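Local structure of LP04448p (Drosophila melanogaster, 2QK2) at residues A[38-43]-A[74-79]; A[82-85]-A[91-94]; A[23-28]-A[61-66]; A[30-35]-A[66-71]. The protein probably binds tubulin through TOG domains such as the one described here, as an XMAP215-family protein that tracks growing microtubule plus ends. All coordinates share one frame; numbering follows the deposited sequence.

Interaction 1. Residues A[38-43]-A[74-79]; sequences VLEKLL and VAMAGK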
loop_
_atom_site.group_PDB
_atom_site.type_symbol
_atom_site.label_atom_id
_atom_site.label_comp_id
_atom_site.label_asym_id
_atom_site.label_seq_id
_atom_site.Cartn_x
_atom_site.Cartn_y
_atom_site.Cartn_z
ATOM N N VAL A 38 -4.591 -21.671 -6.329
ATOM C CA VAL A 38 -5.697 -22.153 -5.521
ATOM C C VAL A 38 -6.131 -21.093 -4.519
ATOM O O VAL A 38 -7.323 -20.861 -4.333
ATOM C CB VAL A 38 -5.308 -23.450 -4.777
ATOM C CG1 VAL A 38 -6.433 -23.885 -3.861
ATOM C CG2 VAL A 38 -5.016 -24.552 -5.791
ATOM N N LEU A 39 -5.161 -20.448 -3.878
ATOM C CA LEU A 39 -5.467 -19.413 -2.901
ATOM C C LEU A 39 -6.161 -18.233 -3.569
ATOM O O LEU A 39 -7.184 -17.746 -3.084
ATOM C CB LEU A 39 -4.192 -18.917 -2.214
ATOM C CG LEU A 39 -4.362 -17.711 -1.278
ATOM C CD1 LEU A 39 -5.262 -18.074 -0.102
ATOM C CD2 LEU A 39 -2.990 -17.266 -0.786
ATOM N N GLU A 40 -5.608 -17.769 -4.686
ATOM C CA GLU A 40 -6.212 -16.635 -5.367
ATOM C C GLU A 40 -7.672 -16.908 -5.713
ATOM O O GLU A 40 -8.509 -16.010 -5.632
ATOM C CB GLU A 40 -5.441 -16.270 -6.636
ATOM C CG GLU A 40 -5.868 -14.912 -7.186
ATOM C CD GLU A 40 -4.959 -14.391 -8.286
ATOM O OE1 GLU A 40 -3.716 -14.454 -8.123
ATOM O OE2 GLU A 40 -5.492 -13.904 -9.308
ATOM N N LYS A 41 -7.981 -18.148 -6.087
ATOM C CA LYS A 41 -9.358 -18.501 -6.430
ATOM C C LYS A 41 -10.251 -18.493 -5.190
ATOM O O LYS A 41 -11.397 -18.028 -5.238
ATOM C CB LYS A 41 -9.419 -19.875 -7.098
ATOM C CG LYS A 41 -10.829 -20.259 -7.536
ATOM C CD LYS A 41 -10.885 -21.659 -8.124
ATOM C CE LYS A 41 -12.300 -22.011 -8.559
ATOM N NZ LYS A 41 -12.386 -23.422 -9.039
ATOM N N LEU A 42 -9.734 -19.021 -4.083
ATOM C CA LEU A 42 -10.491 -19.033 -2.837
ATOM C C LEU A 42 -10.820 -17.600 -2.426
ATOM O O LEU A 42 -11.944 -17.306 -2.024
ATOM C CB LEU A 42 -9.686 -19.696 -1.715
ATOM C CG LEU A 42 -9.536 -21.217 -1.757
ATOM C CD1 LEU A 42 -8.607 -21.680 -0.638
ATOM C CD2 LEU A 42 -10.917 -21.859 -1.629
ATOM N N LEU A 43 -9.834 -16.713 -2.533
ATOM C CA LEU A 43 -10.017 -15.316 -2.155
ATOM C C LEU A 43 -11.004 -14.580 -3.064
ATOM O O LEU A 43 -11.745 -13.710 -2.605
ATOM C CB LEU A 43 -8.665 -14.590 -2.143
ATOM C CG LEU A 43 -7.672 -15.062 -1.070
ATOM C CD1 LEU A 43 -6.316 -14.397 -1.282
ATOM C CD2 LEU A 43 -8.213 -14.732 0.316
ATOM N N VAL A 74 5.709 -13.180 -7.629
ATOM C CA VAL A 74 5.675 -11.984 -6.799
ATOM C C VAL A 74 4.337 -11.269 -7.007
ATOM O O VAL A 74 3.663 -10.913 -6.036
ATOM C CB VAL A 74 6.834 -11.033 -7.151
ATOM C CG1 VAL A 74 6.669 -9.700 -6.426
ATOM C CG2 VAL A 74 8.160 -11.687 -6.759
ATOM N N ALA A 75 3.944 -11.088 -8.267
ATOM C CA ALA A 75 2.676 -10.425 -8.590
ATOM C C ALA A 75 1.486 -11.198 -8.037
ATOM O O ALA A 75 0.561 -10.605 -7.481
ATOM C CB ALA A 75 2.522 -10.267 -10.111
HETATM N N MSE A 76 1.496 -12.519 -8.199
HETATM C CA MSE A 76 0.391 -13.335 -7.687
HETATM C C MSE A 76 0.298 -13.229 -6.163
HETATM O O MSE A 76 -0.796 -13.136 -5.602
HETATM C CB MSE A 76 0.573 -14.809 -8.066
HETATM C CG MSE A 76 0.428 -15.137 -9.556
HETATM SE SE MSE A 76 0.659 -17.068 -9.809
HETATM C CE MSE A 76 -1.088 -17.664 -9.274
ATOM N N ALA A 77 1.448 -13.265 -5.498
ATOM C CA ALA A 77 1.486 -13.172 -4.042
ATOM C C ALA A 77 1.005 -11.787 -3.592
ATOM O O ALA A 77 0.328 -11.656 -2.572
ATOM C CB ALA A 77 2.905 -13.438 -3.537
ATOM N N GLY A 78 1.357 -10.757 -4.357
ATOM C CA GLY A 78 0.917 -9.414 -4.028
ATOM C C GLY A 78 -0.594 -9.322 -4.151
ATOM O O GLY A 78 -1.268 -8.775 -3.280
ATOM N N LYS A 79 -1.132 -9.875 -5.234
ATOM C CA LYS A 79 -2.572 -9.861 -5.468
ATOM C C LYS A 79 -3.295 -10.593 -4.334
ATOM O O LYS A 79 -4.265 -10.085 -3.771
ATOM C CB LYS A 79 -2.889 -10.529 -6.811
ATOM C CG LYS A 79 -4.367 -10.531 -7.171
ATOM C CD LYS A 79 -4.865 -9.114 -7.368
ATOM C CE LYS A 79 -6.320 -9.083 -7.806
ATOM N NZ LYS A 79 -6.776 -7.677 -8.033
#

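Interaction 2. Residues A[82-85]-A[91-94]; sequences ALLA and RFSN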
loop_
_atom_site.group_PDB
_atom_site.type_symbol
_atom_site.label_atom_id
_atom_site.label_comp_id
_atom_site.label_asym_id
_atom_site.label_seq_id
_atom_site.Cartn_x
_atom_site.Cartn_y
_atom_site.Cartn_z
ATOM N N ALA A 82 -3.426 -8.568 -1.232
ATOM C CA ALA A 82 -4.397 -7.487 -1.369
ATOM C C ALA A 82 -5.809 -8.009 -1.100
ATOM O O ALA A 82 -6.567 -7.402 -0.348
ATOM C CB ALA A 82 -4.323 -6.888 -2.777
ATOM N N LEU A 83 -6.158 -9.141 -1.706
ATOM C CA LEU A 83 -7.487 -9.713 -1.518
ATOM C C LEU A 83 -7.687 -10.158 -0.076
ATOM O O LEU A 83 -8.785 -10.038 0.472
ATOM C CB LEU A 83 -7.708 -10.894 -2.469
ATOM C CG LEU A 83 -7.693 -10.549 -3.965
ATOM C CD1 LEU A 83 -7.718 -11.823 -4.795
ATOM C CD2 LEU A 83 -8.880 -9.668 -4.301
ATOM N N LEU A 84 -6.625 -10.662 0.541
ATOM C CA LEU A 84 -6.708 -11.100 1.926
ATOM C C LEU A 84 -6.970 -9.883 2.821
ATOM O O LEU A 84 -7.836 -9.916 3.702
ATOM C CB LEU A 84 -5.403 -11.791 2.341
ATOM C CG LEU A 84 -5.289 -12.280 3.791
ATOM C CD1 LEU A 84 -6.344 -13.351 4.071
ATOM C CD2 LEU A 84 -3.886 -12.837 4.027
ATOM N N ALA A 85 -6.225 -8.803 2.591
ATOM C CA ALA A 85 -6.396 -7.597 3.396
ATOM C C ALA A 85 -7.796 -7.007 3.203
ATOM O O ALA A 85 -8.390 -6.502 4.152
ATOM C CB ALA A 85 -5.329 -6.566 3.041
ATOM N N ARG A 91 -9.953 -6.416 10.380
ATOM C CA ARG A 91 -9.449 -7.630 11.022
ATOM C C ARG A 91 -8.004 -7.903 10.594
ATOM O O ARG A 91 -7.351 -8.795 11.133
ATOM C CB ARG A 91 -10.312 -8.848 10.659
ATOM C CG ARG A 91 -11.557 -9.078 11.518
ATOM C CD ARG A 91 -12.793 -8.361 10.990
ATOM N NE ARG A 91 -13.152 -8.757 9.625
ATOM C CZ ARG A 91 -13.446 -9.997 9.238
ATOM N NH1 ARG A 91 -13.428 -11.001 10.107
ATOM N NH2 ARG A 91 -13.761 -10.236 7.969
ATOM N N PHE A 92 -7.503 -7.134 9.628
ATOM C CA PHE A 92 -6.133 -7.324 9.143
ATOM C C PHE A 92 -5.128 -6.454 9.897
ATOM O O PHE A 92 -3.915 -6.656 9.785
ATOM C CB PHE A 92 -6.051 -7.000 7.635
ATOM C CG PHE A 92 -4.771 -7.473 6.979
ATOM C CD1 PHE A 92 -4.659 -8.780 6.499
ATOM C CD2 PHE A 92 -3.664 -6.627 6.883
ATOM C CE1 PHE A 92 -3.460 -9.240 5.933
ATOM C CE2 PHE A 92 -2.464 -7.075 6.323
ATOM C CZ PHE A 92 -2.360 -8.384 5.847
ATOM N N SER A 93 -5.635 -5.505 10.684
ATOM C CA SER A 93 -4.786 -4.563 11.415
ATOM C C SER A 93 -3.549 -5.128 12.101
ATOM O O SER A 93 -2.480 -4.519 12.045
ATOM C CB SER A 93 -5.617 -3.773 12.439
ATOM O OG SER A 93 -6.082 -4.603 13.490
ATOM N N ASN A 94 -3.676 -6.281 12.748
ATOM C CA ASN A 94 -2.529 -6.861 13.443
ATOM C C ASN A 94 -1.374 -7.324 12.560
ATOM O O ASN A 94 -0.264 -7.502 13.053
ATOM C CB ASN A 94 -2.974 -8.022 14.340
ATOM C CG ASN A 94 -3.542 -7.544 15.665
ATOM O OD1 ASN A 94 -2.962 -6.676 16.323
ATOM N ND2 ASN A 94 -4.675 -8.112 16.066
#

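Interaction 3. Residues A[23-28]-A[61-66]; sequences KLEEKK and LKKVIT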
loop_
_atom_site.group_PDB
_atom_site.type_symbol
_atom_site.label_atom_id
_atom_site.label_comp_id
_atom_site.label_asym_id
_atom_site.label_seq_id
_atom_site.Cartn_x
_atom_site.Cartn_y
_atom_site.Cartn_z
ATOM N N LYS A 23 4.307 -26.873 -0.949
ATOM C CA LYS A 23 4.552 -26.527 -2.346
ATOM C C LYS A 23 5.237 -25.174 -2.519
ATOM O O LYS A 23 6.053 -25.000 -3.432
ATOM C CB LYS A 23 3.253 -26.540 -3.144
ATOM C CG LYS A 23 2.861 -27.906 -3.692
ATOM C CD LYS A 23 1.664 -27.740 -4.622
ATOM C CE LYS A 23 1.296 -29.013 -5.344
ATOM N NZ LYS A 23 0.081 -28.772 -6.179
ATOM N N LEU A 24 4.906 -24.217 -1.652
ATOM C CA LEU A 24 5.517 -22.890 -1.731
ATOM C C LEU A 24 7.023 -22.965 -1.495
ATOM O O LEU A 24 7.755 -22.040 -1.839
ATOM C CB LEU A 24 4.877 -21.931 -0.714
ATOM C CG LEU A 24 3.580 -21.260 -1.176
ATOM C CD1 LEU A 24 3.064 -20.318 -0.095
ATOM C CD2 LEU A 24 3.849 -20.487 -2.464
ATOM N N GLU A 25 7.482 -24.073 -0.914
ATOM C CA GLU A 25 8.908 -24.261 -0.656
ATOM C C GLU A 25 9.625 -24.991 -1.792
ATOM O O GLU A 25 10.843 -25.164 -1.745
ATOM C CB GLU A 25 9.124 -25.036 0.647
ATOM C CG GLU A 25 8.792 -24.259 1.912
ATOM C CD GLU A 25 9.614 -22.989 2.056
ATOM O OE1 GLU A 25 10.856 -23.061 1.946
ATOM O OE2 GLU A 25 9.017 -21.917 2.292
ATOM N N GLU A 26 8.877 -25.422 -2.806
ATOM C CA GLU A 26 9.467 -26.136 -3.939
ATOM C C GLU A 26 10.344 -25.221 -4.785
ATOM O O GLU A 26 10.093 -24.017 -4.880
ATOM C CB GLU A 26 8.373 -26.728 -4.829
ATOM C CG GLU A 26 7.535 -27.811 -4.183
ATOM C CD GLU A 26 8.275 -29.134 -4.043
ATOM O OE1 GLU A 26 9.359 -29.294 -4.648
ATOM O OE2 GLU A 26 7.760 -30.022 -3.333
ATOM N N LYS A 27 11.364 -25.801 -5.409
ATOM C CA LYS A 27 12.274 -25.041 -6.255
ATOM C C LYS A 27 11.660 -24.730 -7.614
ATOM O O LYS A 27 11.977 -23.715 -8.228
ATOM C CB LYS A 27 13.577 -25.812 -6.472
ATOM C CG LYS A 27 14.492 -25.845 -5.267
ATOM C CD LYS A 27 15.832 -26.454 -5.635
ATOM C CE LYS A 27 16.834 -26.326 -4.497
ATOM N NZ LYS A 27 18.159 -26.897 -4.878
ATOM N N LYS A 28 10.791 -25.615 -8.085
ATOM C CA LYS A 28 10.152 -25.432 -9.383
ATOM C C LYS A 28 9.031 -24.403 -9.242
ATOM O O LYS A 28 8.045 -24.634 -8.534
ATOM C CB LYS A 28 9.604 -26.773 -9.877
ATOM C CG LYS A 28 9.420 -26.847 -11.379
ATOM C CD LYS A 28 9.031 -28.255 -11.823
ATOM C CE LYS A 28 8.869 -28.323 -13.334
ATOM N NZ LYS A 28 8.531 -29.701 -13.799
ATOM N N LEU A 61 3.068 -15.347 2.163
ATOM C CA LEU A 61 2.925 -14.416 1.056
ATOM C C LEU A 61 4.058 -13.396 1.051
ATOM O O LEU A 61 4.617 -13.090 -0.003
ATOM C CB LEU A 61 1.569 -13.701 1.122
ATOM C CG LEU A 61 0.366 -14.614 0.857
ATOM C CD1 LEU A 61 -0.921 -13.806 1.000
ATOM C CD2 LEU A 61 0.467 -15.219 -0.552
ATOM N N LYS A 62 4.403 -12.874 2.225
ATOM C CA LYS A 62 5.491 -11.902 2.318
ATOM C C LYS A 62 6.798 -12.511 1.822
ATOM O O LYS A 62 7.587 -11.849 1.150
ATOM C CB LYS A 62 5.691 -11.427 3.762
ATOM C CG LYS A 62 4.530 -10.625 4.330
ATOM C CD LYS A 62 5.025 -9.468 5.199
ATOM C CE LYS A 62 5.949 -9.939 6.314
ATOM N NZ LYS A 62 5.224 -10.661 7.390
ATOM N N LYS A 63 7.032 -13.773 2.171
ATOM C CA LYS A 63 8.253 -14.448 1.748
ATOM C C LYS A 63 8.334 -14.498 0.224
ATOM O O LYS A 63 9.388 -14.222 -0.359
ATOM C CB LYS A 63 8.306 -15.862 2.339
ATOM C CG LYS A 63 9.517 -16.676 1.900
ATOM C CD LYS A 63 9.659 -17.942 2.735
ATOM C CE LYS A 63 10.744 -18.870 2.186
ATOM N NZ LYS A 63 10.308 -19.548 0.923
ATOM N N VAL A 64 7.221 -14.836 -0.425
ATOM C CA VAL A 64 7.204 -14.894 -1.882
ATOM C C VAL A 64 7.468 -13.501 -2.434
ATOM O O VAL A 64 8.320 -13.315 -3.300
ATOM C CB VAL A 64 5.835 -15.378 -2.435
ATOM C CG1 VAL A 64 5.835 -15.302 -3.966
ATOM C CG2 VAL A 64 5.555 -16.812 -1.983
ATOM N N ILE A 65 6.734 -12.515 -1.926
ATOM C CA ILE A 65 6.880 -11.146 -2.404
ATOM C C ILE A 65 8.299 -10.608 -2.284
ATOM O O ILE A 65 8.841 -10.039 -3.234
ATOM C CB ILE A 65 5.906 -10.196 -1.660
ATOM C CG1 ILE A 65 4.468 -10.517 -2.079
ATOM C CG2 ILE A 65 6.254 -8.735 -1.959
ATOM C CD1 ILE A 65 3.401 -9.823 -1.253
ATOM N N THR A 66 8.912 -10.808 -1.127
ATOM C CA THR A 66 10.252 -10.288 -0.912
ATOM C C THR A 66 11.421 -11.145 -1.393
ATOM O O THR A 66 12.473 -10.604 -1.745
ATOM C CB THR A 66 10.474 -9.979 0.579
ATOM O OG1 THR A 66 10.366 -11.191 1.332
ATOM C CG2 THR A 66 9.432 -8.988 1.079
HETATM O O HOH W 1 8.051 -19.421 -0.911
#

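Interaction 4. Residues A[30-35]-A[66-71]; sequences TLRKES and TKDSNV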
loop_
_atom_site.group_PDB
_atom_site.type_symbol
_atom_site.label_atom_id
_atom_site.label_comp_id
_atom_site.label_asym_id
_atom_site.label_seq_id
_atom_site.Cartn_x
_atom_site.Cartn_y
_atom_site.Cartn_z
ATOM N N THR A 30 6.581 -23.573 -11.030
ATOM C CA THR A 30 5.234 -24.017 -11.379
ATOM C C THR A 30 4.540 -24.701 -10.211
ATOM O O THR A 30 3.313 -24.751 -10.156
ATOM C CB THR A 30 5.237 -24.969 -12.599
ATOM O OG1 THR A 30 6.249 -25.969 -12.433
ATOM C CG2 THR A 30 5.500 -24.187 -13.872
ATOM N N LEU A 31 5.317 -25.227 -9.271
ATOM C CA LEU A 31 4.722 -25.871 -8.109
ATOM C C LEU A 31 4.312 -24.782 -7.121
ATOM O O LEU A 31 3.262 -24.873 -6.484
ATOM C CB LEU A 31 5.709 -26.846 -7.456
ATOM C CG LEU A 31 6.075 -28.087 -8.280
ATOM C CD1 LEU A 31 6.980 -29.008 -7.460
ATOM C CD2 LEU A 31 4.806 -28.826 -8.685
ATOM N N ARG A 32 5.139 -23.748 -6.995
ATOM C CA ARG A 32 4.809 -22.652 -6.092
ATOM C C ARG A 32 3.552 -21.975 -6.653
ATOM O O ARG A 32 2.646 -21.613 -5.904
ATOM C CB ARG A 32 5.972 -21.652 -5.998
ATOM C CG ARG A 32 7.282 -22.275 -5.489
ATOM C CD ARG A 32 8.230 -21.246 -4.866
ATOM N NE ARG A 32 8.779 -20.296 -5.828
ATOM C CZ ARG A 32 9.668 -20.596 -6.774
ATOM N NH1 ARG A 32 10.129 -21.839 -6.903
ATOM N NH2 ARG A 32 10.105 -19.646 -7.593
ATOM N N LYS A 33 3.501 -21.829 -7.977
ATOM C CA LYS A 33 2.350 -21.224 -8.647
ATOM C C LYS A 33 1.050 -21.952 -8.297
ATOM O O LYS A 33 0.004 -21.324 -8.098
ATOM C CB LYS A 33 2.543 -21.257 -10.169
ATOM C CG LYS A 33 1.289 -20.878 -10.954
ATOM C CD LYS A 33 1.482 -21.061 -12.447
ATOM C CE LYS A 33 1.657 -22.527 -12.818
ATOM N NZ LYS A 33 0.406 -23.315 -12.652
ATOM N N GLU A 34 1.110 -23.278 -8.220
ATOM C CA GLU A 34 -0.081 -24.057 -7.906
ATOM C C GLU A 34 -0.730 -23.678 -6.571
ATOM O O GLU A 34 -1.956 -23.603 -6.480
ATOM C CB GLU A 34 0.244 -25.557 -7.955
ATOM C CG GLU A 34 0.773 -25.984 -9.328
ATOM C CD GLU A 34 0.923 -27.490 -9.490
ATOM O OE1 GLU A 34 1.191 -28.183 -8.486
ATOM O OE2 GLU A 34 0.790 -27.973 -10.636
ATOM N N SER A 35 0.077 -23.433 -5.540
ATOM C CA SER A 35 -0.476 -23.036 -4.244
ATOM C C SER A 35 -1.139 -21.663 -4.352
ATOM O O SER A 35 -2.267 -21.473 -3.895
ATOM C CB SER A 35 0.619 -22.976 -3.168
ATOM O OG SER A 35 0.964 -24.267 -2.695
ATOM N N THR A 66 8.912 -10.808 -1.127
ATOM C CA THR A 66 10.252 -10.288 -0.912
ATOM C C THR A 66 11.421 -11.145 -1.393
ATOM O O THR A 66 12.473 -10.604 -1.745
ATOM C CB THR A 66 10.474 -9.979 0.579
ATOM O OG1 THR A 66 10.366 -11.191 1.332
ATOM C CG2 THR A 66 9.432 -8.988 1.079
ATOM N N LYS A 67 11.253 -12.465 -1.432
ATOM C CA LYS A 67 12.362 -13.333 -1.831
ATOM C C LYS A 67 12.244 -14.139 -3.123
ATOM O O LYS A 67 13.247 -14.675 -3.590
ATOM C CB LYS A 67 12.680 -14.314 -0.697
ATOM C CG LYS A 67 12.980 -13.670 0.644
ATOM C CD LYS A 67 14.184 -12.756 0.565
ATOM C CE LYS A 67 14.552 -12.217 1.941
ATOM N NZ LYS A 67 15.724 -11.292 1.877
ATOM N N ASP A 68 11.055 -14.252 -3.707
ATOM C CA ASP A 68 10.939 -15.054 -4.928
ATOM C C ASP A 68 11.606 -14.375 -6.120
ATOM O O ASP A 68 11.410 -13.182 -6.357
ATOM C CB ASP A 68 9.472 -15.348 -5.247
ATOM C CG ASP A 68 9.292 -16.643 -6.032
ATOM O OD1 ASP A 68 9.755 -16.717 -7.192
ATOM O OD2 ASP A 68 8.690 -17.592 -5.484
ATOM N N SER A 69 12.401 -15.137 -6.866
ATOM C CA SER A 69 13.092 -14.593 -8.033
ATOM C C SER A 69 12.172 -14.497 -9.246
ATOM O O SER A 69 12.482 -13.813 -10.222
ATOM C CB SER A 69 14.308 -15.461 -8.387
ATOM O OG SER A 69 13.923 -16.802 -8.642
ATOM N N ASN A 70 11.033 -15.176 -9.175
ATOM C CA ASN A 70 10.070 -15.184 -10.272
ATOM C C ASN A 70 9.041 -14.051 -10.112
ATOM O O ASN A 70 8.217 -14.082 -9.194
ATOM C CB ASN A 70 9.377 -16.550 -10.298
ATOM C CG ASN A 70 8.530 -16.752 -11.530
ATOM O OD1 ASN A 70 7.598 -15.987 -11.788
ATOM N ND2 ASN A 70 8.843 -17.794 -12.301
ATOM N N VAL A 71 9.083 -13.062 -11.007
ATOM C CA VAL A 71 8.169 -11.928 -10.916
ATOM C C VAL A 71 6.696 -12.278 -11.090
ATOM O O VAL A 71 5.825 -11.546 -10.629
ATOM C CB VAL A 71 8.543 -10.806 -11.916
ATOM C CG1 VAL A 71 9.913 -10.259 -11.568
ATOM C CG2 VAL A 71 8.515 -11.332 -13.352
#

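Interaction 1. Residues A[38-43]-A[74-79]
Glu40 reaches from helix 29-45 across to Met76 and Lys79 of helix 71-88, joining two helices of the TOG domain, an array of HEAT-like helical repeats, near the surface. On the closer side the carboxylate of Glu40 rests against the aliphatic stem of Lys79, Glu40 CD 4.1 Å from Lys79 CG, and the two side chains cross at about a right angle. The Glu40 chain runs out almost straight, with CG anti to the backbone N (chi1 -167°), which carries the carboxylate over the gap between the helices. Beneath it the packing is tighter, where Leu39 and Leu43 lean on Cys80, and selenomethionine Met76 touches Lys33, Leu36 and Glu37. The outer side is loose. Lys79 bends at chi2 (64°) and sends its ammonium to Glu120 in a salt bridge, leaving NZ 6.5 Å from Glu40 OE2, so the opposite charges attract at most from afar. An alanine at the Glu40 position would probably leave the aliphatic stem of Lys79 without its cover and open a groove between the helices. On the Met76 side, OE1 of Glu40 stops 4.3 Å from CB of that residue.

Interaction 2. Residues A[82-85]-A[91-94]
Phe92 lays one face of its ring on Ala85, at the far part of helix 71-88, and turns an edge to Leu84. Its side chain leaves the backbone with CG anti to the backbone N (chi1 -166°), a torsion that swings the ring back over the helix just completed. CB starts the approach, 4.3 Å from Ala85 CA. The first ring atom, CG, comes to 3.9 Å from the same CA, and CD1 is nearer still, at 3.7 Å. On the other flank CD2 lies 4.2 Å from the methyl CB of Ala85. That methyl stands almost exactly over the middle of the ring, 4.0 Å from the centroid and 9° off the normal, which makes a CH-pi contact. Farther out, CE1 meets the Leu84 side chain close to the ring plane, with CD2 of Leu84 4.1 Å away, so this leucine flanks the edge while the alanine covers the face. At the tip, CZ of Phe92 has moved on past the alanine methyl, to 4.5 Å from Ala85 CB.

The surroundings are buried and largely apolar: Val58 and Ile125 also touch the phenylalanine, and the Tyr95 ring meets it with the planes at about 60°. Next to it Arg91 bonds Leu49 O and Asn51 OD1 instead. A small residue on the helix and a large aromatic in the short 3-10 segment after it thus pack the bend between helices 71-88 and 93-105, as the chain reverses between successive helices of a HEAT-like array.

Interaction 3. Residues A[23-28]-A[61-66]
Lys63 NZ is gripped by two partners, the Glu25 carboxylate and a water. The salt bridge to Glu25 OE2 measures 3.0 Å; the ammonium comes to that oxygen on its syn side but 33° out of the carboxylate plane, and the second oxygen, OE1, is farther from NZ at 3.7 Å. The water accepts from Lys63 NZ at 2.9 Å and donates to the backbone oxygen of Leu24 at 2.8 Å, so the lysine reaches both a side chain and the main chain of segment 23-28. Lys63 arrives extended and bends only at its last torsion (chi4 -73°), which turns NZ in toward both partners. Glu25 folds to meet it, curled at chi2, and the two chains cross at about a right angle.

Deeper in, the contact is apolar. Leu24 CD2 meets Val64 CG2 at 4.1 Å, the leucine also touching Ser35 of helix 29-45 and the valine Ala77 of helix 71-88. The end of helix 20-24 and the turn after it are thereby set beside helix 55-67 in the first part of this TOG domain. Since both charged residues are exposed, their attraction is probably screened by solvent; the buried pair supplies the apolar floor, and the ion pair and its water join the two segments at the exposed side.

Interaction 4. Residues A[30-35]-A[66-71]
Arg32 and Asp68 approach from opposite directions and meet side-on, each oxygen of the carboxylate taking one nitrogen of the guanidinium. Arg32 NE gives its hydrogen to Asp68 OD2 at 2.7 Å, and NH2 bonds OD1 at 3.0 Å with an N-H...O angle of 160°. Both oxygens are met on the syn side, yet the pair is not flat: the guanidinium and carboxylate planes are 36° apart. A bend at chi3 of Arg32 (-68°) turns the NE and NH2 edge to the acid, while NH1 bonds Glu26 O.

Asp68 is held on its own side as well. Through its anti lone pair, OD1 accepts the backbone N of Asn70 at 2.8 Å, an Asx turn, and so serves two donors at once. That second bond helps to fix the rotation of the carboxylate and presents it to the arginine. Asn70 follows at the N-cap of the next helix, its OD1 bonding Leu73 N, and its CB lies 4.2 Å from Arg32 NH2. An alanine in place of Asp68 would probably leave two guanidinium nitrogens without their anionic mate and the turn without the bond to Asn70 N, with the arginine less firmly fixed, though NH1 would keep Glu26 O.

Leu73 touches both Arg32 and Asp68, giving the salt bridge an apolar neighbour on helix 71-88. The ion pair thus joins the early part of helix 29-45 to the turn between helices 55-67 and 71-88.

Interactions 3 and 4 form one cluster, their centres about 5 Å apart: they share Thr66, and Lys23 NZ of one bonds Glu34 OE1 of the other at 2.6 Å. The centre of interaction 1 lies about 12 Å from that of interaction 3, and the two meet through Ala77 CB and Val64 CG1, 3.5 Å apart. In the other direction interaction 1 passes to interaction 2 where Leu43 CB packs on Leu83 CB at 3.8 Å. Interactions 2 and 4 are about 21 Å apart between centres. No ligand is bound; the turns 25-28 and 68-70 lie toward one edge of the domain, consistent with the tubulin-binding edge of other TOG domains.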